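Local coordinates for Non-sulfated chondroitin lyase E66 (Autographa californica nucleopolyhedrovirus, PDB 3VSN), which cleaves non-sulfated chondroitin as a baculovirus envelope lyase and is essential for oral infection, perhaps by digesting the chondroitin sulfate barrier of the host midgut, at residues R281-V286 against G310-Y315; T334-V339 against R367-R372; K326-L331 against T446-H451. All coordinates share one frame; numbering follows the deposited sequence.

Contacts 2 and 3 are buried and share one four-stranded antiparallel sheet: contact 2 pairs its strand 335-340 with the edge strand 367-370, while contact 3 stacks its strand 327-331 on strand 440-449 of a second sheet. Contact 1, only partly buried, lies to one side, where helix 276-284 meets a loop. The chemistry follows the place: apolar branches and one water bridge in contact 1, backbone hydrogen bonds with paired aromatics in contact 2, a leucine-phenylalanine touch beside a buried-lysine salt bridge in contact 3. Contact 1 and contact 2 are each tied to contact 3 by hydrogen bonding.

Contact 1: residues R281-V286 against G310-Y315; sequences RAIENV and GNFITY
Ile-283 and Glu-284, toward the C-terminal end of helix 276-284, pack on Phe-312, Ile-313 and Tyr-315 of the loop that leads into strand 318-322. This is helix-to-loop packing in a lyase built from an alpha/alpha toroid and beta-sandwich sheets, and the side chain of Ile-283 lies about 10 Å from that of Tyr-254, the catalytic proton donor. Ile-283 spreads its two branches over different partners. Its CD1 arrives at the edge of the Phe-312 ring, near the ring plane, 3.9 Å from CD2. The CG2 branch meets the other two side chains. Held anti to the backbone N (chi1 of CG1 -58°), that methyl is directed at the loop, where it lies 3.8 Å from Ile-313 CD1 and 3.3 Å from Tyr-315 OH. The hydroxyl itself is hydrogen-bonded to Ile-309 O, which ties down the far end of the ring. Within the loop, Ile-313 lays CG1 over the centre of one face of the Tyr-315 ring, and both side chains touch Ile-283. From there Ile-313 CD1 continues to Glu-284, coming within 3.4 Å of CG at about a right angle to the glutamate chain. The carboxylate beyond CG is held from two directions. Glu-284 OE1 receives Arg-281 NH2 on its anti lone pair in a 3.0 Å salt bridge, the oxygen lying somewhat out of the guanidinium plane. On the other oxygen, a water donates to Glu-284 OE2 at 2.8 Å and also to Thr-314 O at 2.7 Å.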
loop_
_atom_site.group_PDB
_atom_site.type_symbol
_atom_site.label_atom_id
_atom_site.label_comp_id
_atom_site.label_asym_id
_atom_site.label_seq_id
_atom_site.Cartn_x
_atom_site.Cartn_y
_atom_site.Cartn_z
ATOM N N ARG A 281 6.634 3.073 10.281
ATOM C CA ARG A 281 5.773 1.944 10.628
ATOM C C ARG A 281 4.592 1.788 9.659
ATOM O O ARG A 281 4.229 0.669 9.303
ATOM C CB ARG A 281 5.279 2.060 12.075
ATOM C CG ARG A 281 6.357 1.804 13.132
ATOM C CD ARG A 281 6.721 0.327 13.268
ATOM N NE ARG A 281 5.527 -0.475 13.524
ATOM C CZ ARG A 281 4.983 -1.331 12.663
ATOM N NH1 ARG A 281 3.877 -1.983 13.004
ATOM N NH2 ARG A 281 5.533 -1.546 11.471
ATOM N N ALA A 282 4.009 2.908 9.235
ATOM C CA ALA A 282 2.922 2.894 8.249
ATOM C C ALA A 282 3.351 2.267 6.924
ATOM O O ALA A 282 2.582 1.532 6.299
ATOM C CB ALA A 282 2.390 4.299 8.018
ATOM N N ILE A 283 4.579 2.561 6.502
ATOM C CA ILE A 283 5.118 2.007 5.261
ATOM C C ILE A 283 5.483 0.530 5.445
ATOM O O ILE A 283 5.176 -0.297 4.582
ATOM C CB ILE A 283 6.308 2.843 4.722
ATOM C CG1 ILE A 283 5.890 4.310 4.471
ATOM C CG2 ILE A 283 6.907 2.213 3.467
ATOM C CD1 ILE A 283 4.739 4.520 3.502
ATOM N N GLU A 284 6.117 0.198 6.575
ATOM C CA GLU A 284 6.407 -1.202 6.912
ATOM C C GLU A 284 5.134 -2.043 6.908
ATOM O O GLU A 284 5.136 -3.192 6.460
ATOM C CB GLU A 284 7.066 -1.312 8.287
ATOM C CG GLU A 284 8.475 -0.757 8.359
ATOM C CD GLU A 284 9.093 -0.882 9.740
ATOM O OE1 GLU A 284 8.371 -1.212 10.710
ATOM O OE2 GLU A 284 10.312 -0.649 9.850
ATOM N N ASN A 285 4.048 -1.455 7.404
ATOM C CA ASN A 285 2.778 -2.165 7.546
ATOM C C ASN A 285 2.124 -2.610 6.236
ATOM O O ASN A 285 1.275 -3.503 6.252
ATOM C CB ASN A 285 1.784 -1.349 8.383
ATOM C CG ASN A 285 2.025 -1.483 9.875
ATOM O OD1 ASN A 285 2.793 -2.338 10.316
ATOM N ND2 ASN A 285 1.367 -0.634 10.664
ATOM N N VAL A 286 2.508 -2.002 5.110
ATOM C CA VAL A 286 1.858 -2.321 3.823
ATOM C C VAL A 286 2.802 -2.568 2.636
ATOM O O VAL A 286 2.423 -3.238 1.677
ATOM C CB VAL A 286 0.793 -1.261 3.411
ATOM C CG1 VAL A 286 -0.255 -1.068 4.503
ATOM C CG2 VAL A 286 1.442 0.069 3.033
ATOM N N GLY A 310 8.970 1.119 -2.544
ATOM C CA GLY A 310 10.113 0.268 -2.218
ATOM C C GLY A 310 11.358 1.057 -1.835
ATOM O O GLY A 310 12.264 0.524 -1.191
ATOM N N ASN A 311 11.391 2.332 -2.229
ATOM C CA ASN A 311 12.528 3.218 -1.967
ATOM C C ASN A 311 12.322 4.147 -0.770
ATOM O O ASN A 311 13.200 4.955 -0.453
ATOM C CB ASN A 311 12.848 4.050 -3.221
ATOM C CG ASN A 311 13.104 3.190 -4.442
ATOM O OD1 ASN A 311 13.753 2.153 -4.354
ATOM N ND2 ASN A 311 12.591 3.619 -5.592
ATOM N N PHE A 312 11.174 4.035 -0.108
ATOM C CA PHE A 312 10.848 4.938 1.000
ATOM C C PHE A 312 11.675 4.657 2.251
ATOM O O PHE A 312 12.122 5.588 2.933
ATOM C CB PHE A 312 9.358 4.871 1.355
ATOM C CG PHE A 312 8.446 5.562 0.370
ATOM C CD1 PHE A 312 8.942 6.227 -0.753
ATOM C CD2 PHE A 312 7.077 5.577 0.597
ATOM C CE1 PHE A 312 8.080 6.866 -1.638
ATOM C CE2 PHE A 312 6.213 6.216 -0.278
ATOM C CZ PHE A 312 6.714 6.857 -1.402
ATOM N N ILE A 313 11.849 3.371 2.552
ATOM C CA ILE A 313 12.521 2.912 3.765
ATOM C C ILE A 313 13.341 1.654 3.474
ATOM O O ILE A 313 13.220 1.062 2.399
ATOM C CB ILE A 313 11.514 2.602 4.901
ATOM C CG1 ILE A 313 10.556 1.474 4.491
ATOM C CG2 ILE A 313 10.742 3.852 5.304
ATOM C CD1 ILE A 313 9.765 0.894 5.643
ATOM N N THR A 314 14.189 1.271 4.425
ATOM C CA THR A 314 14.789 -0.057 4.437
ATOM C C THR A 314 13.840 -0.954 5.222
ATOM O O THR A 314 13.562 -0.695 6.397
ATOM C CB THR A 314 16.188 -0.061 5.084
ATOM O OG1 THR A 314 17.073 0.753 4.308
ATOM C CG2 THR A 314 16.755 -1.485 5.151
ATOM N N TYR A 315 13.340 -1.996 4.563
ATOM C CA TYR A 315 12.314 -2.863 5.138
ATOM C C TYR A 315 12.927 -4.007 5.946
ATOM O O TYR A 315 13.826 -4.689 5.451
ATOM C CB TYR A 315 11.460 -3.470 4.023
ATOM C CG TYR A 315 10.539 -2.513 3.300
ATOM C CD1 TYR A 315 11.006 -1.717 2.248
ATOM C CD2 TYR A 315 9.189 -2.432 3.640
ATOM C CE1 TYR A 315 10.154 -0.855 1.570
ATOM C CE2 TYR A 315 8.332 -1.570 2.972
ATOM C CZ TYR A 315 8.816 -0.787 1.940
ATOM O OH TYR A 315 7.959 0.057 1.270
HETATM O O HOH W 1 12.298 0.654 8.379
#

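Contact 2: residues T334-V339 against R367-R372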
loop_
_atom_site.group_PDB
_atom_site.type_symbol
_atom_site.label_atom_id
_atom_site.label_comp_id
_atom_site.label_asym_id
_atom_site.label_seq_id
_atom_site.Cartn_x
_atom_site.Cartn_y
_atom_site.Cartn_z
ATOM N N THR A 334 11.567 -14.746 1.211
ATOM C CA THR A 334 11.020 -15.355 -0.007
ATOM C C THR A 334 9.713 -14.751 -0.521
ATOM O O THR A 334 9.425 -14.839 -1.720
ATOM C CB THR A 334 10.833 -16.881 0.150
ATOM O OG1 THR A 334 9.972 -17.154 1.264
ATOM C CG2 THR A 334 12.181 -17.580 0.344
ATOM N N TYR A 335 8.918 -14.150 0.362
ATOM C CA TYR A 335 7.629 -13.599 -0.071
ATOM C C TYR A 335 7.144 -12.351 0.660
ATOM O O TYR A 335 7.629 -12.008 1.739
ATOM C CB TYR A 335 6.535 -14.684 -0.093
ATOM C CG TYR A 335 5.909 -15.075 1.240
ATOM C CD1 TYR A 335 6.364 -16.190 1.948
ATOM C CD2 TYR A 335 4.830 -14.359 1.766
ATOM C CE1 TYR A 335 5.775 -16.569 3.150
ATOM C CE2 TYR A 335 4.240 -14.726 2.968
ATOM C CZ TYR A 335 4.712 -15.833 3.655
ATOM O OH TYR A 335 4.116 -16.202 4.842
ATOM N N TYR A 336 6.201 -11.666 0.020
ATOM C CA TYR A 336 5.404 -10.624 0.645
ATOM C C TYR A 336 3.974 -11.143 0.673
ATOM O O TYR A 336 3.454 -11.588 -0.349
ATOM C CB TYR A 336 5.482 -9.317 -0.163
ATOM C CG TYR A 336 4.418 -8.296 0.206
ATOM C CD1 TYR A 336 4.626 -7.383 1.238
ATOM C CD2 TYR A 336 3.199 -8.252 -0.474
ATOM C CE1 TYR A 336 3.652 -6.452 1.580
ATOM C CE2 TYR A 336 2.218 -7.333 -0.135
ATOM C CZ TYR A 336 2.450 -6.433 0.889
ATOM O OH TYR A 336 1.475 -5.517 1.227
ATOM N N GLY A 337 3.349 -11.110 1.844
ATOM C CA GLY A 337 1.943 -11.489 1.975
ATOM C C GLY A 337 1.216 -10.480 2.836
ATOM O O GLY A 337 1.801 -9.927 3.767
ATOM N N SER A 338 -0.056 -10.234 2.539
ATOM C CA SER A 338 -0.844 -9.294 3.340
ATOM C C SER A 338 -2.336 -9.564 3.246
ATOM O O SER A 338 -2.832 -9.992 2.202
ATOM C CB SER A 338 -0.548 -7.852 2.911
ATOM O OG SER A 338 -1.136 -6.918 3.804
ATOM N N VAL A 339 -3.046 -9.324 4.347
ATOM C CA VAL A 339 -4.506 -9.362 4.354
ATOM C C VAL A 339 -5.042 -8.058 4.935
ATOM O O VAL A 339 -4.632 -7.638 6.024
ATOM C CB VAL A 339 -5.078 -10.547 5.173
ATOM C CG1 VAL A 339 -6.602 -10.483 5.220
ATOM C CG2 VAL A 339 -4.633 -11.883 4.595
ATOM N N ARG A 367 -3.317 -13.853 -0.682
ATOM C CA ARG A 367 -2.268 -14.189 -1.638
ATOM C C ARG A 367 -0.883 -13.872 -1.078
ATOM O O ARG A 367 -0.706 -12.917 -0.309
ATOM C CB ARG A 367 -2.516 -13.429 -2.957
ATOM C CG ARG A 367 -1.400 -13.497 -3.992
ATOM C CD ARG A 367 -1.274 -14.856 -4.674
ATOM N NE ARG A 367 -0.077 -14.886 -5.515
ATOM C CZ ARG A 367 -0.024 -14.471 -6.779
ATOM N NH1 ARG A 367 -1.112 -14.006 -7.386
ATOM N NH2 ARG A 367 1.125 -14.525 -7.447
ATOM N N ILE A 368 0.083 -14.707 -1.437
ATOM C CA ILE A 368 1.485 -14.404 -1.216
ATOM C C ILE A 368 2.131 -14.216 -2.583
ATOM O O ILE A 368 1.761 -14.888 -3.553
ATOM C CB ILE A 368 2.210 -15.493 -0.389
ATOM C CG1 ILE A 368 2.212 -16.851 -1.116
ATOM C CG2 ILE A 368 1.583 -15.597 0.995
ATOM C CD1 ILE A 368 2.906 -17.971 -0.360
ATOM N N TRP A 369 3.060 -13.273 -2.659
ATOM C CA TRP A 369 3.779 -13.014 -3.889
ATOM C C TRP A 369 5.225 -13.322 -3.679
ATOM O O TRP A 369 5.863 -12.765 -2.783
ATOM C CB TRP A 369 3.607 -11.563 -4.321
ATOM C CG TRP A 369 2.216 -11.212 -4.794
ATOM C CD1 TRP A 369 1.708 -11.315 -6.085
ATOM C CD2 TRP A 369 1.108 -10.668 -3.993
ATOM N NE1 TRP A 369 0.402 -10.891 -6.136
ATOM C CE2 TRP A 369 -0.018 -10.485 -4.922
ATOM C CE3 TRP A 369 0.940 -10.329 -2.655
ATOM C CZ2 TRP A 369 -1.244 -9.986 -4.503
ATOM C CZ3 TRP A 369 -0.300 -9.823 -2.246
ATOM C CH2 TRP A 369 -1.365 -9.659 -3.149
ATOM N N ASN A 370 5.745 -14.228 -4.501
ATOM C CA ASN A 370 7.161 -14.574 -4.496
ATOM C C ASN A 370 7.979 -13.322 -4.805
ATOM O O ASN A 370 7.754 -12.670 -5.824
ATOM C CB ASN A 370 7.426 -15.673 -5.538
ATOM C CG ASN A 370 8.809 -16.284 -5.416
ATOM O OD1 ASN A 370 9.811 -15.576 -5.309
ATOM N ND2 ASN A 370 8.870 -17.611 -5.443
ATOM N N ARG A 371 8.914 -12.982 -3.920
ATOM C CA ARG A 371 9.714 -11.761 -4.079
ATOM C C ARG A 371 10.562 -11.758 -5.351
ATOM O O ARG A 371 10.926 -10.696 -5.854
ATOM C CB ARG A 371 10.581 -11.513 -2.844
ATOM C CG ARG A 371 9.774 -11.082 -1.627
ATOM C CD ARG A 371 10.668 -10.738 -0.451
ATOM N NE ARG A 371 11.494 -9.559 -0.719
ATOM C CZ ARG A 371 12.446 -9.109 0.094
ATOM N NH1 ARG A 371 12.700 -9.725 1.244
ATOM N NH2 ARG A 371 13.143 -8.033 -0.245
ATOM N N ARG A 372 10.853 -12.948 -5.871
ATOM C CA ARG A 372 11.573 -13.085 -7.136
ATOM C C ARG A 372 10.649 -13.341 -8.335
ATOM O O ARG A 372 11.115 -13.518 -9.466
ATOM C CB ARG A 372 12.666 -14.150 -7.013
ATOM C CG ARG A 372 13.793 -13.714 -6.076
ATOM C CD ARG A 372 15.008 -14.630 -6.107
ATOM N NE ARG A 372 15.159 -15.296 -7.393
ATOM C CZ ARG A 372 15.344 -16.604 -7.545
ATOM N NH1 ARG A 372 15.443 -17.407 -6.491
ATOM N NH2 ARG A 372 15.457 -17.106 -8.763
HETATM O O HOH W 2 11.775 -16.071 -3.480
HETATM O O HOH W 3 -3.236 -10.895 -0.371
#
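Tyr-335 and Ile-368 meet on one side of an antiparallel strand pair, 335-340 against 367-370, the latter an outermost strand of its four-stranded sheet. Followed outward, Tyr-335 CB first lies 3.4 Å from Trp-369 O. With chi1 at 79°, CG sits between the backbone N and the carbonyl carbon, and the ring swings over toward Ile-368: CG and CD2 lie against its CB, and CE2 comes to 3.4 Å from its CG2, while CD1 of the isoleucine rests over one ring face. At the tip, OH leaves the pair and hydrogen-bonds to Tyr-449 O in strand 440-449, with Phe-448 of that strand also packing against the tyrosine.

On the opposite side of the sheet, Tyr-336 and Trp-369 form a hydrogen-bonded pair and run side by side in the same direction. Trp-369 CE3 comes to the edge of the tyrosine ring, 3.8 Å from CD2. Their backbones are joined twice, by Tyr-336 N to Trp-369 O at 3.0 Å and by the nearly straight Trp-369 N to Tyr-336 O (173°). Arg-367 CG lies over the centre of one face of the indole.

Where the strand ends, Arg-371 N donates to Thr-334 O from above the carbonyl plane, and a water bridges the same oxygen to Asn-370 OD1. That OD1 also accepts from Arg-372 N, an Asx turn. Thr-334 O is therefore gripped by two donors, and Asn-370 OD1 likewise, so the chain leaves the sheet with these two acceptors satisfied.

Contact 3: residues K326-L331 against T446-H451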
loop_
_atom_site.group_PDB
_atom_site.type_symbol
_atom_site.label_atom_id
_atom_site.label_comp_id
_atom_site.label_asym_id
_atom_site.label_seq_id
_atom_site.Cartn_x
_atom_site.Cartn_y
_atom_site.Cartn_z
ATOM N N LYS A 326 -6.901 -3.065 10.976
ATOM C CA LYS A 326 -7.065 -4.436 10.451
ATOM C C LYS A 326 -6.205 -4.744 9.221
ATOM O O LYS A 326 -6.722 -4.956 8.124
ATOM C CB LYS A 326 -8.548 -4.798 10.198
ATOM C CG LYS A 326 -9.527 -4.394 11.303
ATOM C CD LYS A 326 -9.143 -4.956 12.666
ATOM C CE LYS A 326 -10.162 -4.572 13.727
ATOM N NZ LYS A 326 -9.834 -5.140 15.066
ATOM N N VAL A 327 -4.891 -4.764 9.417
ATOM C CA VAL A 327 -3.958 -5.182 8.372
ATOM C C VAL A 327 -2.923 -6.114 8.997
ATOM O O VAL A 327 -2.357 -5.805 10.047
ATOM C CB VAL A 327 -3.255 -3.978 7.685
ATOM C CG1 VAL A 327 -2.285 -4.453 6.610
ATOM C CG2 VAL A 327 -4.272 -3.023 7.072
ATOM N N LEU A 328 -2.714 -7.266 8.366
ATOM C CA LEU A 328 -1.633 -8.176 8.722
ATOM C C LEU A 328 -0.716 -8.323 7.517
ATOM O O LEU A 328 -1.175 -8.648 6.423
ATOM C CB LEU A 328 -2.183 -9.548 9.137
ATOM C CG LEU A 328 -1.177 -10.695 9.329
ATOM C CD1 LEU A 328 -0.273 -10.449 10.535
ATOM C CD2 LEU A 328 -1.897 -12.030 9.476
ATOM N N THR A 329 0.577 -8.095 7.723
ATOM C CA THR A 329 1.535 -8.086 6.628
ATOM C C THR A 329 2.807 -8.822 7.025
ATOM O O THR A 329 3.325 -8.634 8.123
ATOM C CB THR A 329 1.855 -6.637 6.205
ATOM O OG1 THR A 329 0.662 -6.022 5.701
ATOM C CG2 THR A 329 2.934 -6.593 5.120
ATOM N N LYS A 330 3.298 -9.669 6.128
ATOM C CA LYS A 330 4.538 -10.385 6.371
ATOM C C LYS A 330 5.492 -10.178 5.214
ATOM O O LYS A 330 5.117 -10.337 4.048
ATOM C CB LYS A 330 4.275 -11.880 6.586
ATOM C CG LYS A 330 5.537 -12.720 6.743
ATOM C CD LYS A 330 5.190 -14.167 7.048
ATOM C CE LYS A 330 6.373 -15.094 6.822
ATOM N NZ LYS A 330 7.449 -14.960 7.846
ATOM N N LEU A 331 6.723 -9.808 5.548
ATOM C CA LEU A 331 7.799 -9.770 4.578
ATOM C C LEU A 331 8.873 -10.741 5.040
ATOM O O LEU A 331 9.459 -10.565 6.109
ATOM C CB LEU A 331 8.373 -8.353 4.432
ATOM C CG LEU A 331 9.449 -8.209 3.345
ATOM C CD1 LEU A 331 8.829 -8.242 1.952
ATOM C CD2 LEU A 331 10.268 -6.941 3.547
ATOM N N THR A 446 -6.799 -16.832 8.064
ATOM C CA THR A 446 -5.559 -16.841 7.285
ATOM C C THR A 446 -4.358 -16.977 8.210
ATOM O O THR A 446 -4.307 -16.332 9.250
ATOM C CB THR A 446 -5.399 -15.559 6.443
ATOM O OG1 THR A 446 -6.657 -15.192 5.869
ATOM C CG2 THR A 446 -4.371 -15.758 5.330
ATOM N N LEU A 447 -3.401 -17.820 7.828
ATOM C CA LEU A 447 -2.144 -17.927 8.559
ATOM C C LEU A 447 -0.956 -17.795 7.609
ATOM O O LEU A 447 -0.840 -18.563 6.650
ATOM C CB LEU A 447 -2.076 -19.254 9.333
ATOM C CG LEU A 447 -0.784 -19.561 10.098
ATOM C CD1 LEU A 447 -0.626 -18.653 11.312
ATOM C CD2 LEU A 447 -0.750 -21.026 10.514
ATOM N N PHE A 448 -0.089 -16.819 7.879
ATOM C CA PHE A 448 1.181 -16.672 7.158
ATOM C C PHE A 448 2.304 -17.291 7.988
ATOM O O PHE A 448 2.357 -17.100 9.207
ATOM C CB PHE A 448 1.520 -15.195 6.893
ATOM C CG PHE A 448 0.580 -14.493 5.944
ATOM C CD1 PHE A 448 0.563 -14.807 4.589
ATOM C CD2 PHE A 448 -0.257 -13.480 6.402
ATOM C CE1 PHE A 448 -0.295 -14.148 3.716
ATOM C CE2 PHE A 448 -1.116 -12.812 5.534
ATOM C CZ PHE A 448 -1.138 -13.152 4.189
ATOM N N TYR A 449 3.204 -18.012 7.324
ATOM C CA TYR A 449 4.360 -18.639 7.973
ATOM C C TYR A 449 5.484 -18.803 6.942
ATOM O O TYR A 449 5.292 -18.490 5.768
ATOM C CB TYR A 449 3.956 -20.007 8.552
ATOM C CG TYR A 449 3.424 -20.953 7.498
ATOM C CD1 TYR A 449 2.070 -20.952 7.145
ATOM C CD2 TYR A 449 4.280 -21.826 6.824
ATOM C CE1 TYR A 449 1.588 -21.802 6.157
ATOM C CE2 TYR A 449 3.806 -22.676 5.837
ATOM C CZ TYR A 449 2.463 -22.666 5.513
ATOM O OH TYR A 449 1.997 -23.521 4.539
ATOM N N ASP A 450 6.653 -19.282 7.360
ATOM C CA ASP A 450 7.711 -19.603 6.396
ATOM C C ASP A 450 7.522 -21.057 5.937
ATOM O O ASP A 450 7.651 -21.951 6.762
ATOM C CB ASP A 450 9.099 -19.424 7.033
ATOM C CG ASP A 450 9.350 -18.004 7.538
ATOM O OD1 ASP A 450 8.896 -17.029 6.905
ATOM O OD2 ASP A 450 10.036 -17.856 8.567
ATOM N N HIS A 451 7.212 -21.328 4.660
ATOM C CA HIS A 451 7.126 -20.363 3.561
ATOM C C HIS A 451 5.811 -20.490 2.836
ATOM O O HIS A 451 5.763 -20.889 1.660
ATOM C CB HIS A 451 8.254 -20.611 2.566
ATOM C CG HIS A 451 9.637 -20.466 3.153
ATOM N ND1 HIS A 451 10.379 -19.358 2.984
ATOM C CD2 HIS A 451 10.405 -21.343 3.916
ATOM C CE1 HIS A 451 11.562 -19.512 3.610
ATOM N NE2 HIS A 451 11.576 -20.727 4.181
#
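Leu-328 is the first residue of strand 327-331 to touch Phe-448, approaching the ring at its edge, near the ring plane. Its CG stands anti to the backbone N (chi1 170°), which carries CD2 out to 3.8 Å from Phe-448 CD2; the two side chains slide past each other in opposite directions. Ile-428, from strand 426-434, also packs against this leucine, while Thr-446 CG2 lies over one face of the Phe-448 ring, toward its rim.

Thr-329 turns its CB away and serves the opposite side of the strand, where its OG1 hydrogen-bonds to Asn-285 O and to Ser-338 OG. The alternation is that of an extended strand, and it gives one side to packing between two sheets. Strand 327-331 belongs to a four-stranded antiparallel sheet and strand 440-449 to a larger antiparallel one; the axes of 327-331 and 446-449 approach to 8.4 Å, with their N-to-C directions 23° apart.

Lys-330 points toward the second sheet again. Its chain is extended as far as CE, so CD runs alongside the phenylalanine, 3.8 Å from Phe-448 CB, and CE lies 3.7 Å from Tyr-449 O. The bend comes at the last torsion, chi4 72°, and brings NZ to Asp-450 OD1 in a 2.7 Å salt bridge that meets the carboxylate from above its plane. The same ammonium also donates to Thr-424 O, giving this buried charge a second oxygen.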